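Local coordinates for protein multicopper oxidase (PDB 3GDC) that probably oxidises phenol-like substrates at its copper centres while reducing dioxygen to water, as expected of a laccase-type multicopper oxidase, at residues Met167-Tyr172 / Pro217-His222; Gly145-Phe150 / Ile210-Tyr215; Phe228-Thr233 / Ile246-Gly251; Tyr183-Asn186 / His191-Asp194. One frame throughout, in Å; residues are numbered along the deposited sequence.

Interaction 1 (Met167-Tyr172 / Pro217-His222)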
loop_
_atom_site.group_PDB
_atom_site.type_symbol
_atom_site.label_atom_id
_atom_site.label_comp_id
_atom_site.label_asym_id
_atom_site.label_seq_id
_atom_site.Cartn_x
_atom_site.Cartn_y
_atom_site.Cartn_z
ATOM N N MET A 167 18.413 -3.740 -5.312
ATOM C CA MET A 167 17.437 -4.624 -5.940
ATOM C C MET A 167 16.339 -3.808 -6.607
ATOM O O MET A 167 15.542 -3.136 -5.926
ATOM C CB MET A 167 16.827 -5.563 -4.892
ATOM C CG MET A 167 17.823 -6.577 -4.364
ATOM S SD MET A 167 17.004 -7.813 -3.347
ATOM C CE MET A 167 18.377 -8.964 -3.110
ATOM N N VAL A 168 16.293 -3.874 -7.933
ATOM C CA VAL A 168 15.265 -3.179 -8.699
ATOM C C VAL A 168 14.244 -4.212 -9.198
ATOM O O VAL A 168 14.590 -5.155 -9.927
ATOM C CB VAL A 168 15.847 -2.377 -9.884
ATOM C CG1 VAL A 168 14.732 -1.648 -10.628
ATOM C CG2 VAL A 168 16.940 -1.385 -9.405
ATOM N N MET A 169 12.999 -4.037 -8.767
ATOM C CA MET A 169 11.913 -4.950 -9.119
ATOM C C MET A 169 11.203 -4.412 -10.347
ATOM O O MET A 169 10.726 -3.269 -10.343
ATOM C CB MET A 169 10.907 -5.073 -7.960
ATOM C CG MET A 169 11.490 -5.529 -6.642
ATOM S SD MET A 169 10.233 -5.647 -5.344
ATOM C CE MET A 169 9.808 -3.907 -5.114
ATOM N N ASN A 170 11.126 -5.225 -11.400
ATOM C CA ASN A 170 10.487 -4.791 -12.635
ATOM C C ASN A 170 9.577 -5.857 -13.244
ATOM O O ASN A 170 9.380 -6.937 -12.666
ATOM C CB ASN A 170 11.544 -4.365 -13.674
ATOM C CG ASN A 170 12.370 -5.547 -14.190
ATOM O OD1 ASN A 170 12.136 -6.686 -13.793
ATOM N ND2 ASN A 170 13.326 -5.280 -15.082
ATOM N N GLY A 171 9.034 -5.526 -14.411
ATOM C CA GLY A 171 8.174 -6.429 -15.164
ATOM C C GLY A 171 8.496 -6.303 -16.633
ATOM O O GLY A 171 9.016 -5.274 -17.085
ATOM N N TYR A 172 8.182 -7.355 -17.383
ATOM C CA TYR A 172 8.396 -7.363 -18.818
ATOM C C TYR A 172 7.093 -7.647 -19.532
ATOM O O TYR A 172 6.482 -8.697 -19.328
ATOM C CB TYR A 172 9.447 -8.400 -19.220
ATOM C CG TYR A 172 10.832 -8.060 -18.713
ATOM C CD1 TYR A 172 11.562 -7.011 -19.284
ATOM C CD2 TYR A 172 11.392 -8.757 -17.647
ATOM C CE1 TYR A 172 12.827 -6.679 -18.816
ATOM C CE2 TYR A 172 12.663 -8.435 -17.165
ATOM C CZ TYR A 172 13.370 -7.387 -17.764
ATOM O OH TYR A 172 14.610 -7.035 -17.307
ATOM N N PRO A 217 -0.413 -2.315 -10.121
ATOM C CA PRO A 217 -0.362 -1.162 -9.211
ATOM C C PRO A 217 0.564 -1.296 -7.994
ATOM O O PRO A 217 0.979 -0.281 -7.436
ATOM C CB PRO A 217 -1.821 -1.005 -8.757
ATOM C CG PRO A 217 -2.410 -2.377 -8.895
ATOM C CD PRO A 217 -1.705 -3.032 -10.049
ATOM N N ILE A 218 0.880 -2.521 -7.570
ATOM C CA ILE A 218 1.698 -2.686 -6.368
ATOM C C ILE A 218 2.607 -3.908 -6.457
ATOM O O ILE A 218 2.258 -4.926 -7.070
ATOM C CB ILE A 218 0.832 -2.687 -5.064
ATOM C CG1 ILE A 218 1.697 -2.488 -3.807
ATOM C CG2 ILE A 218 -0.020 -3.958 -4.961
ATOM C CD1 ILE A 218 0.975 -1.818 -2.638
ATOM N N ASN A 219 3.788 -3.775 -5.865
ATOM C CA ASN A 219 4.730 -4.880 -5.778
ATOM C C ASN A 219 4.992 -5.145 -4.306
ATOM O O ASN A 219 4.654 -4.321 -3.455
ATOM C CB ASN A 219 6.028 -4.560 -6.532
ATOM C CG ASN A 219 6.701 -5.803 -7.109
ATOM O OD1 ASN A 219 6.504 -6.928 -6.617
ATOM N ND2 ASN A 219 7.498 -5.605 -8.162
ATOM N N SER A 220 5.547 -6.311 -3.986
ATOM C CA SER A 220 5.926 -6.583 -2.610
ATOM C C SER A 220 7.222 -7.377 -2.545
ATOM O O SER A 220 7.782 -7.774 -3.578
ATOM C CB SER A 220 4.792 -7.278 -1.842
ATOM O OG SER A 220 4.515 -8.556 -2.381
ATOM N N PHE A 221 7.699 -7.574 -1.321
ATOM C CA PHE A 221 8.986 -8.207 -1.046
ATOM C C PHE A 221 8.868 -8.950 0.259
ATOM O O PHE A 221 8.517 -8.353 1.281
ATOM C CB PHE A 221 10.087 -7.138 -0.917
ATOM C CG PHE A 221 11.451 -7.687 -0.586
ATOM C CD1 PHE A 221 12.423 -7.817 -1.576
ATOM C CD2 PHE A 221 11.779 -8.040 0.726
ATOM C CE1 PHE A 221 13.700 -8.317 -1.269
ATOM C CE2 PHE A 221 13.046 -8.551 1.036
ATOM C CZ PHE A 221 14.004 -8.684 0.041
ATOM N N HIS A 222 9.199 -10.238 0.241
ATOM C CA HIS A 222 9.178 -11.049 1.455
ATOM C C HIS A 222 10.421 -11.910 1.513
ATOM O O HIS A 222 10.838 -12.443 0.495
ATOM C CB HIS A 222 7.928 -11.949 1.482
ATOM C CG HIS A 222 7.941 -12.965 2.585
ATOM N ND1 HIS A 222 8.003 -12.618 3.917
ATOM C CD2 HIS A 222 7.911 -14.319 2.553
ATOM C CE1 HIS A 222 8.011 -13.710 4.660
ATOM N NE2 HIS A 222 7.953 -14.756 3.857
HETATM O O HOH W 1 8.982 -7.374 -9.879
#
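Asn219 ND2 packs 3.5 Å from Met169 CB and gives hydrogen bonds to two acceptors: Asn211 OD1 and a water. The water accepts from Asn219 ND2 at 2.9 Å and donates to Asn170 O at 2.8 Å, joining strands 167-172 and 218-222 where they make no direct hydrogen bond. The other end of the amide, Asn219 OD1, takes the backbone Ser220 N at 2.9 Å in a bent bond (133° at the hydrogen), with the donor somewhat tilted from the carbonyl plane; Trp280 NE1 adds a weak bond. With both ends held, the amide is fixed in rotation and turns one face to Met169, whose SD stands over it, 4.0 Å from Asn219 CG. Because Met169 bends at its last torsion (chi3 -68°), CE swings back beside Asn219 CB, and SD also meets Ser220 O at 3.7 Å. A leucine in place of Asn219 would probably leave the water without its donor and Ser220 N without its side-chain acceptor. Farther along, Met167 reaches across with an extended chain, and its SD meets Phe221 CE1 at 3.9 Å, near the ring plane, in a Met-aromatic contact at the ring edge. The strands belong to facing sheets and run 134° apart at 8.9 Å, while next to Phe221 in the chain His222 NE2 binds copper, together with His91 of the second subunit. This is the face-to-face core of a cupredoxin beta sandwich, one strand of which carries a ligand of an intersubunit copper site.

Interaction 2 (Gly145-Phe150 / Ile210-Tyr215)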
loop_
_atom_site.group_PDB
_atom_site.type_symbol
_atom_site.label_atom_id
_atom_site.label_comp_id
_atom_site.label_asym_id
_atom_site.label_seq_id
_atom_site.Cartn_x
_atom_site.Cartn_y
_atom_site.Cartn_z
ATOM N N GLY A 145 12.595 -0.371 -20.338
ATOM C CA GLY A 145 13.821 -0.610 -19.606
ATOM C C GLY A 145 14.553 0.622 -19.106
ATOM O O GLY A 145 15.585 0.493 -18.443
ATOM N N LEU A 146 14.022 1.807 -19.412
ATOM C CA LEU A 146 14.712 3.064 -19.082
ATOM C C LEU A 146 14.500 3.506 -17.629
ATOM O O LEU A 146 13.693 4.393 -17.336
ATOM C CB LEU A 146 14.340 4.183 -20.073
ATOM C CG LEU A 146 14.786 3.941 -21.516
ATOM C CD1 LEU A 146 14.165 4.996 -22.422
ATOM C CD2 LEU A 146 16.313 3.927 -21.674
ATOM N N TYR A 147 15.241 2.873 -16.722
ATOM C CA TYR A 147 15.214 3.232 -15.302
ATOM C C TYR A 147 16.458 2.725 -14.604
ATOM O O TYR A 147 17.112 1.790 -15.080
ATOM C CB TYR A 147 13.972 2.653 -14.610
ATOM C CG TYR A 147 13.689 1.214 -15.028
ATOM C CD1 TYR A 147 14.466 0.161 -14.544
ATOM C CD2 TYR A 147 12.659 0.919 -15.924
ATOM C CE1 TYR A 147 14.210 -1.178 -14.928
ATOM C CE2 TYR A 147 12.402 -0.404 -16.316
ATOM C CZ TYR A 147 13.193 -1.438 -15.805
ATOM O OH TYR A 147 12.967 -2.749 -16.190
ATOM N N GLY A 148 16.790 3.335 -13.472
ATOM C CA GLY A 148 17.894 2.841 -12.645
ATOM C C GLY A 148 17.807 3.469 -11.281
ATOM O O GLY A 148 16.971 4.361 -11.044
ATOM N N GLY A 149 18.659 2.998 -10.378
ATOM C CA GLY A 149 18.705 3.481 -9.018
ATOM C C GLY A 149 19.612 4.699 -8.899
ATOM O O GLY A 149 20.559 4.869 -9.681
ATOM N N PHE A 150 19.340 5.511 -7.887
ATOM C CA PHE A 150 20.126 6.727 -7.613
ATOM C C PHE A 150 20.215 6.833 -6.096
ATOM O O PHE A 150 19.221 7.157 -5.435
ATOM C CB PHE A 150 19.423 7.925 -8.253
ATOM C CG PHE A 150 19.948 9.276 -7.822
ATOM C CD1 PHE A 150 21.317 9.495 -7.633
ATOM C CD2 PHE A 150 19.057 10.338 -7.632
ATOM C CE1 PHE A 150 21.794 10.761 -7.244
ATOM C CE2 PHE A 150 19.514 11.603 -7.251
ATOM C CZ PHE A 150 20.893 11.809 -7.052
ATOM N N ILE A 210 13.958 -0.969 -4.889
ATOM C CA ILE A 210 13.277 0.022 -5.711
ATOM C C ILE A 210 12.257 -0.647 -6.603
ATOM O O ILE A 210 12.591 -1.587 -7.321
ATOM C CB ILE A 210 14.282 0.770 -6.615
ATOM C CG1 ILE A 210 15.345 1.442 -5.755
ATOM C CG2 ILE A 210 13.566 1.769 -7.524
ATOM C CD1 ILE A 210 16.653 1.675 -6.474
ATOM N N ASN A 211 11.031 -0.123 -6.594
ATOM C CA ASN A 211 9.996 -0.659 -7.455
ATOM C C ASN A 211 9.780 0.189 -8.703
ATOM O O ASN A 211 9.349 1.347 -8.594
ATOM C CB ASN A 211 8.667 -0.813 -6.704
ATOM C CG ASN A 211 7.628 -1.524 -7.549
ATOM O OD1 ASN A 211 7.980 -2.419 -8.330
ATOM N ND2 ASN A 211 6.360 -1.128 -7.424
ATOM N N VAL A 212 10.051 -0.388 -9.880
ATOM C CA VAL A 212 9.718 0.282 -11.150
ATOM C C VAL A 212 8.607 -0.426 -11.946
ATOM O O VAL A 212 8.316 -0.059 -13.078
ATOM C CB VAL A 212 10.949 0.503 -12.043
ATOM C CG1 VAL A 212 12.012 1.283 -11.300
ATOM C CG2 VAL A 212 11.509 -0.842 -12.537
ATOM N N LEU A 213 7.991 -1.440 -11.342
ATOM C CA LEU A 213 7.007 -2.246 -12.047
ATOM C C LEU A 213 5.885 -1.408 -12.671
ATOM O O LEU A 213 5.200 -0.652 -11.989
ATOM C CB LEU A 213 6.435 -3.323 -11.114
ATOM C CG LEU A 213 5.329 -4.215 -11.670
ATOM C CD1 LEU A 213 5.845 -5.046 -12.846
ATOM C CD2 LEU A 213 4.856 -5.108 -10.530
ATOM N N GLU A 214 5.727 -1.542 -13.978
ATOM C CA GLU A 214 4.673 -0.854 -14.698
ATOM C C GLU A 214 3.442 -1.767 -14.799
ATOM O O GLU A 214 3.552 -2.998 -14.634
ATOM C CB GLU A 214 5.182 -0.436 -16.090
ATOM C CG GLU A 214 4.205 0.407 -16.917
ATOM C CD GLU A 214 3.724 1.632 -16.152
ATOM O OE1 GLU A 214 4.471 2.635 -16.143
ATOM O OE2 GLU A 214 2.627 1.570 -15.538
ATOM N N TYR A 215 2.279 -1.146 -15.027
ATOM C CA TYR A 215 0.993 -1.831 -15.286
ATOM C C TYR A 215 0.308 -2.350 -14.012
ATOM O O TYR A 215 -0.835 -1.973 -13.718
ATOM C CB TYR A 215 1.132 -2.919 -16.375
ATOM C CG TYR A 215 1.747 -2.411 -17.673
ATOM C CD1 TYR A 215 1.059 -1.515 -18.489
ATOM C CD2 TYR A 215 3.015 -2.832 -18.079
ATOM C CE1 TYR A 215 1.624 -1.038 -19.666
ATOM C CE2 TYR A 215 3.591 -2.356 -19.260
ATOM C CZ TYR A 215 2.886 -1.467 -20.047
ATOM O OH TYR A 215 3.444 -0.996 -21.219
#
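Val212 CG2 sits squarely over the Tyr147 ring, 3.5 Å from the ring centroid and 8° off the normal, in a CH-pi contact. The opposite face is covered from within its own segment by Gly145 O, 3.7 Å above the plane, which leaves the ring sandwiched between a methyl and a carbonyl oxygen. Tyr147 reaches this place with CG lodged between its backbone N and carbonyl carbon (chi1 43°), while Val212 CG1 lies beside Tyr147 CB. The hydroxyl runs on to the side chain of Asn170. Packing is equally close at Gly149, where Ile210 CD1 touches Gly149 CA at 3.7 Å; a beta carbon at that glycine would come within 3.1 Å of the methyl. Past Val212 the 210-215 segment leaves 145-150. An Asx turn, Leu213 N to Asn211 OD1 at 3.2 Å with the donor well above the amide plane, starts this departure. Glu214 and the partly exposed Tyr215 then interact with each other, Tyr215 N bonding to Glu214 OE2 at 2.8 Å and Glu214 CG lying under the Tyr215 ring; Glu214 OE1 bonds Thr273 OG1 of the third subunit. Strand 147-153 belongs to the first cupredoxin domain and strand 205-211 to the second. Between these segments the join is therefore apolar, resting on shape and dispersion rather than on charge or directional bonds.

Interaction 3 (Phe228-Thr233 / Ile246-Gly251)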
loop_
_atom_site.group_PDB
_atom_site.type_symbol
_atom_site.label_atom_id
_atom_site.label_comp_id
_atom_site.label_asym_id
_atom_site.label_seq_id
_atom_site.Cartn_x
_atom_site.Cartn_y
_atom_site.Cartn_z
ATOM N N PHE A 228 13.445 -7.692 8.823
ATOM C CA PHE A 228 14.312 -6.553 8.512
ATOM C C PHE A 228 13.712 -5.266 9.045
ATOM O O PHE A 228 12.495 -5.172 9.214
ATOM C CB PHE A 228 14.558 -6.446 6.997
ATOM C CG PHE A 228 13.305 -6.490 6.162
ATOM C CD1 PHE A 228 12.570 -5.331 5.923
ATOM C CD2 PHE A 228 12.875 -7.695 5.588
ATOM C CE1 PHE A 228 11.407 -5.357 5.156
ATOM C CE2 PHE A 228 11.722 -7.725 4.812
ATOM C CZ PHE A 228 10.990 -6.549 4.594
ATOM N N HIS A 229 14.570 -4.278 9.313
ATOM C CA HIS A 229 14.103 -2.925 9.553
ATOM C C HIS A 229 13.951 -2.239 8.217
ATOM O O HIS A 229 14.798 -2.398 7.338
ATOM C CB HIS A 229 15.073 -2.148 10.449
ATOM C CG HIS A 229 14.955 -2.509 11.898
ATOM N ND1 HIS A 229 15.795 -3.410 12.514
ATOM C CD2 HIS A 229 14.062 -2.121 12.836
ATOM C CE1 HIS A 229 15.440 -3.544 13.780
ATOM N NE2 HIS A 229 14.389 -2.773 14.002
ATOM N N TYR A 230 12.856 -1.511 8.044
ATOM C CA TYR A 230 12.596 -0.854 6.776
ATOM C C TYR A 230 12.587 0.669 6.916
ATOM O O TYR A 230 11.960 1.213 7.831
ATOM C CB TYR A 230 11.281 -1.345 6.164
ATOM C CG TYR A 230 10.994 -0.760 4.811
ATOM C CD1 TYR A 230 11.790 -1.076 3.706
ATOM C CD2 TYR A 230 9.923 0.103 4.623
ATOM C CE1 TYR A 230 11.522 -0.536 2.452
ATOM C CE2 TYR A 230 9.647 0.641 3.372
ATOM C CZ TYR A 230 10.444 0.319 2.298
ATOM O OH TYR A 230 10.178 0.863 1.066
ATOM N N TYR A 231 13.286 1.332 6.002
ATOM C CA TYR A 231 13.398 2.785 5.987
ATOM C C TYR A 231 12.851 3.306 4.670
ATOM O O TYR A 231 13.568 3.279 3.670
ATOM C CB TYR A 231 14.865 3.223 6.095
ATOM C CG TYR A 231 15.617 2.725 7.297
ATOM C CD1 TYR A 231 15.924 3.588 8.345
ATOM C CD2 TYR A 231 16.066 1.409 7.371
ATOM C CE1 TYR A 231 16.624 3.145 9.443
ATOM C CE2 TYR A 231 16.784 0.948 8.478
ATOM C CZ TYR A 231 17.053 1.824 9.503
ATOM O OH TYR A 231 17.759 1.401 10.594
ATOM N N PRO A 232 11.580 3.752 4.656
ATOM C CA PRO A 232 10.922 4.205 3.427
ATOM C C PRO A 232 11.704 5.347 2.787
ATOM O O PRO A 232 12.037 6.315 3.470
ATOM C CB PRO A 232 9.552 4.710 3.902
ATOM C CG PRO A 232 9.374 4.206 5.268
ATOM C CD PRO A 232 10.689 3.795 5.832
ATOM N N THR A 233 12.002 5.206 1.495
ATOM C CA THR A 233 12.782 6.174 0.708
ATOM C C THR A 233 14.226 6.378 1.226
ATOM O O THR A 233 14.977 7.182 0.660
ATOM C CB THR A 233 12.027 7.540 0.549
ATOM O OG1 THR A 233 10.610 7.299 0.454
ATOM C CG2 THR A 233 12.491 8.288 -0.723
ATOM N N ILE A 246 7.101 -6.262 2.838
ATOM C CA ILE A 246 6.766 -4.859 2.586
ATOM C C ILE A 246 6.206 -4.658 1.192
ATOM O O ILE A 246 6.486 -5.450 0.286
ATOM C CB ILE A 246 7.973 -3.893 2.818
ATOM C CG1 ILE A 246 9.204 -4.302 2.010
ATOM C CG2 ILE A 246 8.287 -3.751 4.280
ATOM C CD1 ILE A 246 9.384 -3.439 0.788
ATOM N N SER A 247 5.440 -3.586 1.012
ATOM C CA SER A 247 4.854 -3.283 -0.294
ATOM C C SER A 247 5.323 -1.923 -0.812
ATOM O O SER A 247 5.664 -1.027 -0.018
ATOM C CB SER A 247 3.326 -3.317 -0.217
ATOM O OG SER A 247 2.843 -2.286 0.633
ATOM N N GLN A 248 5.340 -1.793 -2.135
ATOM C CA GLN A 248 5.725 -0.560 -2.816
ATOM C C GLN A 248 4.904 -0.404 -4.085
ATOM O O GLN A 248 4.829 -1.326 -4.889
ATOM C CB GLN A 248 7.209 -0.628 -3.197
ATOM C CG GLN A 248 8.183 -0.710 -2.014
ATOM C CD GLN A 248 9.638 -0.819 -2.467
ATOM O OE1 GLN A 248 9.910 -1.126 -3.623
ATOM N NE2 GLN A 248 10.571 -0.561 -1.553
ATOM N N VAL A 249 4.306 0.765 -4.297
ATOM C CA VAL A 249 3.745 1.067 -5.610
ATOM C C VAL A 249 4.904 1.542 -6.491
ATOM O O VAL A 249 6.022 1.721 -6.005
ATOM C CB VAL A 249 2.654 2.157 -5.538
ATOM C CG1 VAL A 249 1.524 1.725 -4.595
ATOM C CG2 VAL A 249 3.265 3.533 -5.107
ATOM N N GLN A 250 4.650 1.757 -7.775
ATOM C CA GLN A 250 5.716 2.220 -8.666
ATOM C C GLN A 250 6.207 3.592 -8.205
ATOM O O GLN A 250 5.396 4.476 -7.905
ATOM C CB GLN A 250 5.225 2.298 -10.107
ATOM C CG GLN A 250 6.360 2.506 -11.096
ATOM C CD GLN A 250 5.884 2.907 -12.470
ATOM O OE1 GLN A 250 5.155 3.891 -12.632
ATOM N NE2 GLN A 250 6.308 2.157 -13.480
ATOM N N GLY A 251 7.527 3.753 -8.123
ATOM C CA GLY A 251 8.103 5.016 -7.657
ATOM C C GLY A 251 8.491 4.967 -6.191
ATOM O O GLY A 251 9.312 5.771 -5.760
#
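Apolar packing centres on Ile246, which wedges between two rings of strand 228-232. Ile246 CG2 meets Phe228 CE1 at 3.6 Å in the plane of that ring, at its edge, and Ile246 CG1 lies 3.9 Å from Phe228 CZ. The same CG2 stands 4.0 Å above the plane of the Tyr230 ring, off-centre, nearer the ring's border, while Pro232 N covers the opposite face. CG2 is thus shared by the edge of one ring and the face of the other. Ile246 CG1 is tucked between the backbone N and the carbonyl carbon, and the chain then turns so that CD1 reaches Tyr230 CE1 at 4.0 Å. The two strands come from different sheets of the second cupredoxin domain, and their axes run nearly aligned, 22° apart at 10.2 Å, the face-to-face packing of a beta sandwich. Leu256 on strand 253-258 also touches both aromatic side chains, and Phe221 and Leu209 also touch Ile246. The polar contact is a single hydrogen bond, Gln248 NE2 to Tyr230 OH at 3.0 Å, fairly straight at 157° and close to the amide plane, although ring and amide are turned 46° from one another. The extended Gln248 chain carries NE2 to this hydroxyl, and NE2 gives a second bond to Leu209 O, so two acceptors grip one buried nitrogen. A phenylalanine replacing Tyr230 would probably leave the Gln248 amide without its hydroxyl acceptor, held at NE2 by Leu209 O, and freer to turn. Beyond the strand, Thr233 OG1 hydrogen-bonds Thr243 OG1 of the third subunit.

Interaction 4 (Tyr183-Asn186 / His191-Asp194)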
loop_
_atom_site.group_PDB
_atom_site.type_symbol
_atom_site.label_atom_id
_atom_site.label_comp_id
_atom_site.label_asym_id
_atom_site.label_seq_id
_atom_site.Cartn_x
_atom_site.Cartn_y
_atom_site.Cartn_z
ATOM N N TYR A 183 8.471 -11.167 -14.574
ATOM C CA TYR A 183 8.861 -10.257 -13.482
ATOM C C TYR A 183 10.272 -10.588 -13.062
ATOM O O TYR A 183 10.728 -11.718 -13.230
ATOM C CB TYR A 183 7.910 -10.405 -12.291
ATOM C CG TYR A 183 6.469 -10.082 -12.629
ATOM C CD1 TYR A 183 5.947 -8.819 -12.387
ATOM C CD2 TYR A 183 5.628 -11.044 -13.218
ATOM C CE1 TYR A 183 4.619 -8.507 -12.698
ATOM C CE2 TYR A 183 4.308 -10.744 -13.543
ATOM C CZ TYR A 183 3.808 -9.472 -13.281
ATOM O OH TYR A 183 2.500 -9.174 -13.583
ATOM N N SER A 184 11.002 -9.607 -12.540
ATOM C CA SER A 184 12.359 -9.899 -12.107
ATOM C C SER A 184 12.790 -8.994 -10.969
ATOM O O SER A 184 12.139 -7.992 -10.686
ATOM C CB SER A 184 13.351 -9.804 -13.283
ATOM O OG SER A 184 13.912 -8.502 -13.426
ATOM N N VAL A 185 13.864 -9.403 -10.299
ATOM C CA VAL A 185 14.687 -8.469 -9.549
ATOM C C VAL A 185 16.038 -8.364 -10.253
ATOM O O VAL A 185 16.710 -9.370 -10.509
ATOM C CB VAL A 185 14.810 -8.822 -8.041
ATOM C CG1 VAL A 185 15.075 -10.317 -7.810
ATOM C CG2 VAL A 185 15.907 -7.979 -7.380
ATOM N N ASN A 186 16.418 -7.138 -10.602
ATOM C CA ASN A 186 17.690 -6.890 -11.291
ATOM C C ASN A 186 17.867 -7.441 -12.707
ATOM O O ASN A 186 18.986 -7.593 -13.181
ATOM C CB ASN A 186 18.879 -7.234 -10.370
ATOM C CG ASN A 186 19.029 -6.236 -9.252
ATOM O OD1 ASN A 186 18.338 -5.212 -9.236
ATOM N ND2 ASN A 186 19.929 -6.515 -8.310
ATOM N N HIS A 191 16.746 -15.513 -11.892
ATOM C CA HIS A 191 18.212 -15.555 -11.811
ATOM C C HIS A 191 18.727 -15.974 -10.430
ATOM O O HIS A 191 19.666 -16.792 -10.330
ATOM C CB HIS A 191 18.830 -14.216 -12.243
ATOM C CG HIS A 191 20.305 -14.117 -11.993
ATOM N ND1 HIS A 191 21.244 -14.597 -12.881
ATOM C CD2 HIS A 191 21.001 -13.590 -10.957
ATOM C CE1 HIS A 191 22.455 -14.370 -12.401
ATOM N NE2 HIS A 191 22.334 -13.755 -11.238
ATOM N N PHE A 192 18.130 -15.423 -9.372
ATOM C CA PHE A 192 18.618 -15.682 -8.011
ATOM C C PHE A 192 18.123 -17.020 -7.432
ATOM O O PHE A 192 18.460 -17.384 -6.304
ATOM C CB PHE A 192 18.330 -14.491 -7.081
ATOM C CG PHE A 192 19.030 -13.223 -7.503
ATOM C CD1 PHE A 192 20.415 -13.087 -7.328
ATOM C CD2 PHE A 192 18.323 -12.189 -8.112
ATOM C CE1 PHE A 192 21.087 -11.922 -7.727
ATOM C CE2 PHE A 192 18.986 -11.001 -8.515
ATOM C CZ PHE A 192 20.372 -10.876 -8.322
ATOM N N MET A 193 17.348 -17.750 -8.226
ATOM C CA MET A 193 17.062 -19.162 -7.922
ATOM C C MET A 193 18.299 -19.983 -8.255
ATOM O O MET A 193 18.697 -20.870 -7.488
ATOM C CB MET A 193 15.872 -19.688 -8.723
ATOM C CG MET A 193 14.526 -19.035 -8.417
ATOM S SD MET A 193 13.919 -19.414 -6.763
ATOM C CE MET A 193 13.439 -21.145 -6.964
ATOM N N ASP A 194 18.904 -19.673 -9.398
ATOM C CA ASP A 194 20.075 -20.411 -9.894
ATOM C C ASP A 194 21.374 -19.910 -9.310
ATOM O O ASP A 194 22.341 -20.678 -9.174
ATOM C CB ASP A 194 20.136 -20.343 -11.419
ATOM C CG ASP A 194 19.003 -21.091 -12.069
ATOM O OD1 ASP A 194 18.524 -22.077 -11.462
ATOM O OD2 ASP A 194 18.590 -20.704 -13.185
#
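Val185 ends strand 182-185, and Asn186 turns the chain with left-handed backbone angles (phi 66°, psi 21°). After four intervening residues the chain forms the short helix 191-194, whose internal bond, Asp194 N to His191 O, is weak. This return brings Phe192 back against the end of the strand. Its ring presents an edge: Val185 O lies 3.4 Å from Phe192 CE2, close to the ring plane, and Asn186 CB lies 4.2 Å from the same carbon, also near that plane. Val185 CG1 meets Phe192 CD2 at 3.8 Å, the two side chains crossing at about a right angle. That methyl branch sits between the backbone N and carbonyl carbon of Val185 (chi1 45°), on the helix side, while Val185 CG2 serves Met167 on the neighbouring strand. One face of the Phe192 ring is covered by its chain neighbour, His191 CD2 lying 3.6 Å above its centre; His191 NE2 is held by Thr14 OG1. The Asn186 amide is engaged by Val168 N and Val166 O, which anchors the turn to strand 163-172, and the backbone of Phe192 bonds to Phe283 of the other sheet. Strand end and helix thus meet through hydrocarbon contact and a carbonyl oxygen facing aromatic C-H groups, whose slight positive charge probably makes the ring edge a mild electrostatic match for Val185 O.

How the interactions relate
From the N terminus, 145-150 in the first cupredoxin domain opens interaction 2, and 167-172 opens interaction 1 before interaction 2 has closed. Both loops enclose interaction 4, a short strand-to-helix return between 183-186 and 191-194. Interaction 2 closes at 210-215 and interaction 1 at 217-222, so these two cross. Interaction 3 follows in series, 228-233 with 246-251. Strands 182-185, 163-172 and 205-211 are successive neighbours in one sheet, linking interactions 4, 1 and 2. In the facing sheet Asn219 N to Gln248 O joins interactions 1 and 3. Interactions 1 and 3 join the two sheets of the second domain, interaction 4 seats a short helix on a strand end, and interaction 2 ties that domain to the first.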